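Local coordinates for HTH-type transcriptional regulator mcbR (Escherichia coli UMEA 3718-1, PDB 4P9F), which represses expression of McbA by binding its promoter region as a GntR-family regulator, which prevents colanic acid overproduction and mucoidy and matters for biofilm formation, at residues Ala104-Leu109 with Leu134-Arg139; Glu111-Ala116 with Ile126-Leu131; Glu47-Leu52 with Gln64-Pro69. One frame throughout, in Å; residues are numbered along the deposited sequence.

Contact 1. Residues Ala104-Leu109 with Leu134-Arg139; sequences AELQEL and LAIYHR
Leu106 and Leu109 of helix 100-119 meet Ala135 and Ile136 of helix 122-138 in an apolar contact between two antiparallel helices, near the C-terminal end of the second. Leu106 has the largest share of the buried surface. Its CD2 sits 3.8 Å from Ala135 CB and 3.7 Å from Ile136 CG1, and CD1 approaches the same methylene, so both methyls of the leucine bear on the first branch of the isoleucine. The two side chains cross at about a right angle. With CG1 anti to the carbonyl carbon (chi1 -64°), Ile136 turns this methylene to the leucine. Leu109, one turn further along its helix, adds a looser touch, CD1 lying 4.2 Å from Ala135 CB; the small alanine is thus met by both leucines. The helix segments run at 162° to one another with axes 10.6 Å apart. Helices 100-119 and 122-138 form an antiparallel helical hairpin within the all-helical FCD domain of this GntR regulator. Leu183 of helix 177-187 also packs on Leu106, while Leu182 and Leu186 of that helix, with Val91 and Ala94 of helix 73-95, surround Ile136. Where helix 122-138 ends, Arg139 turns its NE to Asp102 OD2 in a salt bridge.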
loop_
_atom_site.group_PDB
_atom_site.type_symbol
_atom_site.label_atom_id
_atom_site.label_comp_id
_atom_site.label_asym_id
_atom_site.label_seq_id
_atom_site.Cartn_x
_atom_site.Cartn_y
_atom_site.Cartn_z
ATOM N N ALA A 104 16.825 3.703 22.956
ATOM C CA ALA A 104 16.915 2.792 24.091
ATOM C C ALA A 104 16.009 1.576 23.878
ATOM O O ALA A 104 16.439 0.440 24.089
ATOM C CB ALA A 104 16.561 3.516 25.392
ATOM N N GLU A 105 14.771 1.819 23.445
ATOM C CA GLU A 105 13.819 0.743 23.137
ATOM C C GLU A 105 14.224 -0.099 21.916
ATOM O O GLU A 105 13.926 -1.296 21.855
ATOM C CB GLU A 105 12.409 1.317 22.913
ATOM C CG GLU A 105 11.788 1.978 24.155
ATOM C CD GLU A 105 10.381 2.522 23.911
ATOM O OE1 GLU A 105 9.865 2.392 22.776
ATOM O OE2 GLU A 105 9.795 3.082 24.864
ATOM N N LEU A 106 14.885 0.519 20.936
ATOM C CA LEU A 106 15.381 -0.244 19.787
ATOM C C LEU A 106 16.494 -1.188 20.240
ATOM O O LEU A 106 16.548 -2.351 19.823
ATOM C CB LEU A 106 15.877 0.685 18.677
ATOM C CG LEU A 106 14.793 1.437 17.902
ATOM C CD1 LEU A 106 15.394 2.426 16.917
ATOM C CD2 LEU A 106 13.890 0.452 17.170
ATOM N N GLN A 107 17.343 -0.700 21.141
ATOM C CA GLN A 107 18.405 -1.523 21.709
ATOM C C GLN A 107 17.823 -2.732 22.462
ATOM O O GLN A 107 18.346 -3.844 22.356
ATOM C CB GLN A 107 19.279 -0.685 22.643
ATOM C CG GLN A 107 20.433 -1.454 23.277
ATOM C CD GLN A 107 21.436 -1.958 22.255
ATOM O OE1 GLN A 107 21.884 -1.214 21.384
ATOM N NE2 GLN A 107 21.799 -3.233 22.363
ATOM N N GLU A 108 16.737 -2.520 23.207
ATOM C CA GLU A 108 16.075 -3.613 23.934
ATOM C C GLU A 108 15.511 -4.662 22.961
ATOM O O GLU A 108 15.666 -5.866 23.165
ATOM C CB GLU A 108 14.962 -3.074 24.843
ATOM C CG GLU A 108 15.422 -2.098 25.906
ATOM C CD GLU A 108 14.288 -1.633 26.810
ATOM O OE1 GLU A 108 13.251 -2.337 26.891
ATOM O OE2 GLU A 108 14.444 -0.575 27.458
ATOM N N LEU A 109 14.868 -4.204 21.895
ATOM C CA LEU A 109 14.335 -5.135 20.900
ATOM C C LEU A 109 15.456 -5.969 20.267
ATOM O O LEU A 109 15.293 -7.163 20.036
ATOM C CB LEU A 109 13.545 -4.374 19.835
ATOM C CG LEU A 109 12.161 -3.888 20.282
ATOM C CD1 LEU A 109 11.531 -3.014 19.229
ATOM C CD2 LEU A 109 11.250 -5.069 20.565
ATOM N N LEU A 134 9.450 -1.854 12.540
ATOM C CA LEU A 134 8.243 -1.044 12.632
ATOM C C LEU A 134 8.392 0.077 13.658
ATOM O O LEU A 134 7.907 1.179 13.438
ATOM C CB LEU A 134 7.044 -1.918 12.981
ATOM C CG LEU A 134 5.685 -1.318 12.635
ATOM C CD1 LEU A 134 5.653 -0.880 11.191
ATOM C CD2 LEU A 134 4.589 -2.319 12.919
ATOM N N ALA A 135 9.083 -0.203 14.761
ATOM C CA ALA A 135 9.368 0.809 15.760
ATOM C C ALA A 135 10.172 1.946 15.139
ATOM O O ALA A 135 9.961 3.121 15.455
ATOM C CB ALA A 135 10.125 0.206 16.950
ATOM N N ILE A 136 11.102 1.593 14.263
ATOM C CA ILE A 136 11.857 2.603 13.544
ATOM C C ILE A 136 10.927 3.398 12.635
ATOM O O ILE A 136 10.872 4.631 12.710
ATOM C CB ILE A 136 12.988 1.974 12.690
ATOM C CG1 ILE A 136 14.026 1.287 13.593
ATOM C CG2 ILE A 136 13.667 3.037 11.837
ATOM C CD1 ILE A 136 15.013 0.403 12.821
ATOM N N TYR A 137 10.187 2.677 11.792
ATOM C CA TYR A 137 9.389 3.302 10.742
ATOM C C TYR A 137 8.349 4.252 11.302
ATOM O O TYR A 137 8.072 5.284 10.694
ATOM C CB TYR A 137 8.705 2.247 9.871
ATOM C CG TYR A 137 9.654 1.302 9.180
ATOM C CD1 TYR A 137 10.999 1.617 9.024
ATOM C CD2 TYR A 137 9.203 0.085 8.685
ATOM C CE1 TYR A 137 11.870 0.749 8.391
ATOM C CE2 TYR A 137 10.062 -0.787 8.049
ATOM C CZ TYR A 137 11.400 -0.451 7.906
ATOM O OH TYR A 137 12.258 -1.337 7.278
ATOM N N HIS A 138 7.790 3.911 12.464
ATOM C CA HIS A 138 6.762 4.737 13.078
ATOM C C HIS A 138 7.251 6.148 13.377
ATOM O O HIS A 138 6.449 7.085 13.362
ATOM C CB HIS A 138 6.242 4.089 14.372
ATOM C CG HIS A 138 5.235 3.004 14.148
ATOM N ND1 HIS A 138 4.840 2.137 15.144
ATOM C CD2 HIS A 138 4.515 2.669 13.050
ATOM C CE1 HIS A 138 3.933 1.301 14.664
ATOM N NE2 HIS A 138 3.718 1.602 13.397
ATOM N N ARG A 139 8.550 6.303 13.633
ATOM C CA ARG A 139 9.127 7.620 13.960
ATOM C C ARG A 139 9.304 8.495 12.719
ATOM O O ARG A 139 9.726 9.635 12.828
ATOM C CB ARG A 139 10.463 7.471 14.704
ATOM C CG ARG A 139 10.344 6.760 16.056
ATOM C CD ARG A 139 9.433 7.527 17.002
ATOM N NE ARG A 139 9.769 8.946 16.971
ATOM C CZ ARG A 139 9.336 9.849 17.837
ATOM N NH1 ARG A 139 8.541 9.491 18.840
ATOM N NH2 ARG A 139 9.713 11.114 17.706
#

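Contact 2. Residues Glu111-Ala116 with Ile126-Leu131; sequences EKLQQA and INVNRL
Val128 packs against Lys112 CB and against the backbone N and CB of Leu113, where the segments of helices 100-119 and 122-138 lie antiparallel at 165° with axes 9.0 Å apart. With CG1 anti to the backbone N (chi1 175°), the valine presents this methyl to Leu113, 3.7 Å from Leu113 CB and equally near that residue's backbone N. Both methyls approach Lys112 CB, and CG1 alone also reaches Leu113 N and CB. CG of Leu113 is anti to its own N (chi1 -175°), which carries CD1 alongside Val128 CB and to 4.1 Å from Asn129 N. Lys112 touches through CB alone, and its amino end leads away. On helix 122-138 itself, Arg130 grips Asn127 side-on, NE and NH2 both reaching OD1, at 3.1 Å and 3.0 Å, with the oxygen in the guanidinium plane; the paired nitrogens are likely to limit rotation of the Asn127 amide. His16 NE2 also bonds to Asn127 OD1, linking the pair to helix 6-19. No hydrogen bond crosses between the segments, so their mutual hold rests on close apolar contact.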
loop_
_atom_site.group_PDB
_atom_site.type_symbol
_atom_site.label_atom_id
_atom_site.label_comp_id
_atom_site.label_asym_id
_atom_site.label_seq_id
_atom_site.Cartn_x
_atom_site.Cartn_y
_atom_site.Cartn_z
ATOM N N GLU A 111 18.236 -6.921 21.672
ATOM C CA GLU A 111 18.606 -7.941 22.649
ATOM C C GLU A 111 17.612 -9.102 22.610
ATOM O O GLU A 111 18.010 -10.268 22.681
ATOM C CB GLU A 111 18.661 -7.355 24.049
ATOM C CG GLU A 111 19.715 -6.274 24.214
ATOM C CD GLU A 111 19.721 -5.665 25.600
ATOM O OE1 GLU A 111 20.422 -4.651 25.779
ATOM O OE2 GLU A 111 19.037 -6.201 26.508
ATOM N N LYS A 112 16.324 -8.776 22.503
ATOM C CA LYS A 112 15.281 -9.795 22.358
ATOM C C LYS A 112 15.559 -10.649 21.127
ATOM O O LYS A 112 15.438 -11.880 21.162
ATOM C CB LYS A 112 13.902 -9.151 22.224
ATOM C CG LYS A 112 13.404 -8.443 23.473
ATOM C CD LYS A 112 13.352 -9.359 24.660
ATOM C CE LYS A 112 12.840 -8.600 25.882
ATOM N NZ LYS A 112 12.613 -9.497 27.048
ATOM N N LEU A 113 15.963 -9.990 20.036
ATOM C CA LEU A 113 16.233 -10.697 18.787
ATOM C C LEU A 113 17.378 -11.693 18.952
ATOM O O LEU A 113 17.274 -12.843 18.522
ATOM C CB LEU A 113 16.558 -9.703 17.654
ATOM C CG LEU A 113 16.742 -10.301 16.260
ATOM C CD1 LEU A 113 15.493 -11.084 15.833
ATOM C CD2 LEU A 113 17.118 -9.236 15.206
ATOM N N GLN A 114 18.465 -11.259 19.590
ATOM C CA GLN A 114 19.598 -12.147 19.827
ATOM C C GLN A 114 19.181 -13.344 20.682
ATOM O O GLN A 114 19.549 -14.490 20.395
ATOM C CB GLN A 114 20.744 -11.382 20.505
ATOM C CG GLN A 114 21.880 -12.255 21.037
ATOM C CD GLN A 114 22.631 -12.995 19.937
ATOM O OE1 GLN A 114 22.922 -12.437 18.876
ATOM N NE2 GLN A 114 22.954 -14.259 20.192
ATOM N N GLN A 115 18.397 -13.072 21.719
ATOM C CA GLN A 115 17.920 -14.126 22.611
ATOM C C GLN A 115 17.095 -15.109 21.811
ATOM O O GLN A 115 17.211 -16.317 21.998
ATOM C CB GLN A 115 17.109 -13.548 23.767
ATOM C CG GLN A 115 17.916 -12.673 24.704
ATOM C CD GLN A 115 17.031 -11.903 25.654
ATOM O OE1 GLN A 115 15.852 -12.223 25.822
ATOM N NE2 GLN A 115 17.589 -10.873 26.277
ATOM N N ALA A 116 16.262 -14.579 20.918
ATOM C CA ALA A 116 15.422 -15.423 20.080
ATOM C C ALA A 116 16.259 -16.356 19.205
ATOM O O ALA A 116 15.931 -17.531 19.067
ATOM C CB ALA A 116 14.489 -14.559 19.208
ATOM N N ILE A 126 11.406 -13.878 13.784
ATOM C CA ILE A 126 10.639 -13.204 12.757
ATOM C C ILE A 126 9.867 -12.027 13.352
ATOM O O ILE A 126 9.922 -10.912 12.831
ATOM C CB ILE A 126 9.689 -14.190 12.074
ATOM C CG1 ILE A 126 10.521 -15.230 11.307
ATOM C CG2 ILE A 126 8.758 -13.466 11.128
ATOM C CD1 ILE A 126 9.707 -16.356 10.691
ATOM N N ASN A 127 9.201 -12.270 14.476
ATOM C CA ASN A 127 8.370 -11.249 15.092
ATOM C C ASN A 127 9.158 -10.053 15.611
ATOM O O ASN A 127 8.770 -8.899 15.387
ATOM C CB ASN A 127 7.537 -11.847 16.225
ATOM C CG ASN A 127 6.534 -10.846 16.780
ATOM O OD1 ASN A 127 5.766 -10.237 16.023
ATOM N ND2 ASN A 127 6.518 -10.684 18.094
ATOM N N VAL A 128 10.264 -10.321 16.298
ATOM C CA VAL A 128 11.074 -9.232 16.829
ATOM C C VAL A 128 11.694 -8.407 15.677
ATOM O O VAL A 128 11.768 -7.183 15.777
ATOM C CB VAL A 128 12.174 -9.751 17.796
ATOM C CG1 VAL A 128 13.069 -8.614 18.245
ATOM C CG2 VAL A 128 11.529 -10.393 19.025
ATOM N N ASN A 129 12.115 -9.056 14.587
ATOM C CA ASN A 129 12.614 -8.308 13.419
ATOM C C ASN A 129 11.568 -7.306 12.916
ATOM O O ASN A 129 11.870 -6.133 12.666
ATOM C CB ASN A 129 13.023 -9.271 12.297
ATOM C CG ASN A 129 13.092 -8.599 10.929
ATOM O OD1 ASN A 129 12.228 -8.803 10.090
ATOM N ND2 ASN A 129 14.103 -7.782 10.713
ATOM N N ARG A 130 10.332 -7.783 12.826
ATOM C CA ARG A 130 9.169 -6.975 12.471
ATOM C C ARG A 130 8.964 -5.801 13.426
ATOM O O ARG A 130 8.845 -4.651 12.997
ATOM C CB ARG A 130 7.930 -7.885 12.460
ATOM C CG ARG A 130 6.661 -7.316 11.862
ATOM C CD ARG A 130 5.504 -8.287 12.130
ATOM N NE ARG A 130 5.215 -8.377 13.569
ATOM C CZ ARG A 130 4.429 -7.542 14.239
ATOM N NH1 ARG A 130 3.865 -6.508 13.624
ATOM N NH2 ARG A 130 4.236 -7.719 15.535
ATOM N N LEU A 131 8.952 -6.102 14.723
ATOM C CA LEU A 131 8.716 -5.099 15.756
ATOM C C LEU A 131 9.824 -4.049 15.760
ATOM O O LEU A 131 9.583 -2.862 15.965
ATOM C CB LEU A 131 8.637 -5.780 17.121
ATOM C CG LEU A 131 7.339 -6.518 17.447
ATOM C CD1 LEU A 131 7.413 -7.120 18.839
ATOM C CD2 LEU A 131 6.120 -5.614 17.298
#

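Contact 3. Residues Glu47-Leu52 with Gln64-Pro69; sequences EALLRL and QAFTVP
Phe66, from the middle of strand 65-67, places its ring against Leu49 and Leu50 of helix 42-54, and these three side chains make up the whole contact. The two leucines address different parts of the ring. Leu49 comes over one face: its CB lies 3.8 Å from the ring centroid, 20° off the normal, in a CH-pi contact. The same residue also sends CD1 to 3.5 Å from Phe66 CE1, so its side chain runs obliquely across the CD1-CE1 side of the ring. Leu50 instead meets the edge near the ring plane, where its CD2 stands 3.7 Å from Phe66 CE2, and the two side chains cross at about a right angle. The ring is directed at the helix with CG anti to the carbonyl carbon (chi1 -57°). Replacing the ring by an alanine's methyl would probably leave Leu49 CB without its aromatic face and Leu50 CD2 without the ring edge, opening a gap between helix and strand. Leu14 and Leu58 pack on Leu49, while Thr31 touches both Leu49 and Phe66; Leu50 additionally meets Arg51 of the second subunit. Through its backbone Phe66 is hydrogen-bonded to Leu29 on the neighbouring strand 28-30. Here Phe66 joins the parts of a winged helix-turn-helix, the DNA-binding domain characteristic of GntR regulators: the helix-turn-helix (residues 31-50) and a small antiparallel sheet whose strands 59-61 and 65-67 form the wing.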
loop_
_atom_site.group_PDB
_atom_site.type_symbol
_atom_site.label_atom_id
_atom_site.label_comp_id
_atom_site.label_asym_id
_atom_site.label_seq_id
_atom_site.Cartn_x
_atom_site.Cartn_y
_atom_site.Cartn_z
ATOM N N GLU A 47 -16.199 -11.046 8.998
ATOM C CA GLU A 47 -15.875 -9.691 8.547
ATOM C C GLU A 47 -14.371 -9.444 8.470
ATOM O O GLU A 47 -13.882 -8.763 7.552
ATOM C CB GLU A 47 -16.500 -8.618 9.455
ATOM C CG GLU A 47 -18.006 -8.547 9.390
ATOM C CD GLU A 47 -18.581 -7.440 10.275
ATOM O OE1 GLU A 47 -17.842 -6.880 11.116
ATOM O OE2 GLU A 47 -19.783 -7.139 10.134
ATOM N N ALA A 48 -13.640 -9.968 9.444
ATOM C CA ALA A 48 -12.189 -9.792 9.478
ATOM C C ALA A 48 -11.564 -10.460 8.261
ATOM O O ALA A 48 -10.713 -9.880 7.587
ATOM C CB ALA A 48 -11.605 -10.371 10.781
ATOM N N LEU A 49 -12.026 -11.669 7.958
ATOM C CA LEU A 49 -11.528 -12.391 6.797
ATOM C C LEU A 49 -11.842 -11.633 5.498
ATOM O O LEU A 49 -10.992 -11.539 4.616
ATOM C CB LEU A 49 -12.122 -13.804 6.775
ATOM C CG LEU A 49 -11.638 -14.729 7.897
ATOM C CD1 LEU A 49 -12.627 -15.886 8.114
ATOM C CD2 LEU A 49 -10.266 -15.300 7.553
ATOM N N LEU A 50 -13.049 -11.077 5.398
ATOM C CA LEU A 50 -13.465 -10.317 4.211
ATOM C C LEU A 50 -12.685 -9.024 4.076
ATOM O O LEU A 50 -12.419 -8.583 2.958
ATOM C CB LEU A 50 -14.970 -10.036 4.239
ATOM C CG LEU A 50 -15.803 -11.288 3.951
ATOM C CD1 LEU A 50 -17.294 -11.044 4.178
ATOM C CD2 LEU A 50 -15.533 -11.756 2.522
ATOM N N ARG A 51 -12.304 -8.425 5.207
ATOM C CA ARG A 51 -11.432 -7.248 5.166
ATOM C C ARG A 51 -10.092 -7.602 4.510
ATOM O O ARG A 51 -9.539 -6.815 3.745
ATOM C CB ARG A 51 -11.176 -6.725 6.583
ATOM C CG ARG A 51 -12.358 -5.995 7.233
ATOM C CD ARG A 51 -11.953 -5.465 8.622
ATOM N NE ARG A 51 -13.063 -4.762 9.263
ATOM C CZ ARG A 51 -12.973 -4.115 10.415
ATOM N NH1 ARG A 51 -11.815 -4.100 11.075
ATOM N NH2 ARG A 51 -14.041 -3.490 10.894
ATOM N N LEU A 52 -9.578 -8.792 4.807
ATOM C CA LEU A 52 -8.328 -9.242 4.216
ATOM C C LEU A 52 -8.504 -9.579 2.728
ATOM O O LEU A 52 -7.625 -9.291 1.906
ATOM C CB LEU A 52 -7.790 -10.432 5.008
ATOM C CG LEU A 52 -7.313 -10.049 6.418
ATOM C CD1 LEU A 52 -7.075 -11.278 7.284
ATOM C CD2 LEU A 52 -6.025 -9.234 6.327
ATOM N N GLN A 64 -18.106 -20.777 2.415
ATOM C CA GLN A 64 -17.794 -19.969 3.613
ATOM C C GLN A 64 -16.379 -20.207 4.144
ATOM O O GLN A 64 -16.150 -20.532 5.333
ATOM C CB GLN A 64 -18.835 -20.235 4.712
ATOM C CG GLN A 64 -20.243 -19.793 4.307
ATOM C CD GLN A 64 -21.313 -20.233 5.291
ATOM O OE1 GLN A 64 -21.076 -21.082 6.151
ATOM N NE2 GLN A 64 -22.505 -19.652 5.167
ATOM N N ALA A 65 -15.428 -20.067 3.233
ATOM C CA ALA A 65 -14.028 -20.330 3.543
ATOM C C ALA A 65 -13.151 -19.415 2.703
ATOM O O ALA A 65 -13.625 -18.711 1.800
ATOM C CB ALA A 65 -13.679 -21.817 3.305
ATOM N N PHE A 66 -11.871 -19.400 3.044
ATOM C CA PHE A 66 -10.889 -18.547 2.407
ATOM C C PHE A 66 -9.594 -19.302 2.179
ATOM O O PHE A 66 -9.369 -20.339 2.806
ATOM C CB PHE A 66 -10.655 -17.310 3.275
ATOM C CG PHE A 66 -11.900 -16.542 3.536
ATOM C CD1 PHE A 66 -12.737 -16.873 4.593
ATOM C CD2 PHE A 66 -12.280 -15.532 2.684
ATOM C CE1 PHE A 66 -13.906 -16.181 4.817
ATOM C CE2 PHE A 66 -13.461 -14.828 2.907
ATOM C CZ PHE A 66 -14.264 -15.151 3.978
ATOM N N THR A 67 -8.757 -18.839 1.259
ATOM C CA THR A 67 -7.452 -19.479 1.162
ATOM C C THR A 67 -6.361 -18.439 1.276
ATOM O O THR A 67 -6.515 -17.288 0.844
ATOM C CB THR A 67 -7.238 -20.287 -0.152
ATOM O OG1 THR A 67 -7.450 -19.434 -1.271
ATOM C CG2 THR A 67 -8.177 -21.505 -0.233
ATOM N N VAL A 68 -5.276 -18.867 1.913
ATOM C CA VAL A 68 -4.043 -18.100 2.006
ATOM C C VAL A 68 -3.426 -18.067 0.605
ATOM O O VAL A 68 -3.318 -19.106 -0.047
ATOM C CB VAL A 68 -3.093 -18.729 3.036
ATOM C CG1 VAL A 68 -1.766 -17.963 3.088
ATOM C CG2 VAL A 68 -3.791 -18.792 4.424
ATOM N N PRO A 69 -3.071 -16.874 0.112
ATOM C CA PRO A 69 -2.551 -16.783 -1.258
ATOM C C PRO A 69 -1.257 -17.553 -1.460
ATOM O O PRO A 69 -0.509 -17.742 -0.508
ATOM C CB PRO A 69 -2.320 -15.280 -1.454
ATOM C CG PRO A 69 -3.222 -14.635 -0.479
ATOM C CD PRO A 69 -3.224 -15.544 0.722
#

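In the fold
Contacts 1 and 2 are successive parts of one interface, between helices 100-119 and 122-138 of the FCD domain. Their centres lie 11 Å apart, and contact 2 is nested inside the chain loop that contact 1 closes. They touch directly: Leu109 O, from a residue that packs in contact 1, lies 3.2 Å from Val128 CG1 of contact 2. The axes are closer at contact 2, nearer the turn that joins the helices, than at contact 1. Contact 3 belongs to the DNA-binding domain, across the chain's centre; its centre is about 31 Å from that of contact 1 and 28 Å from that of contact 2, with nearest atoms about 14 and 13 Å apart.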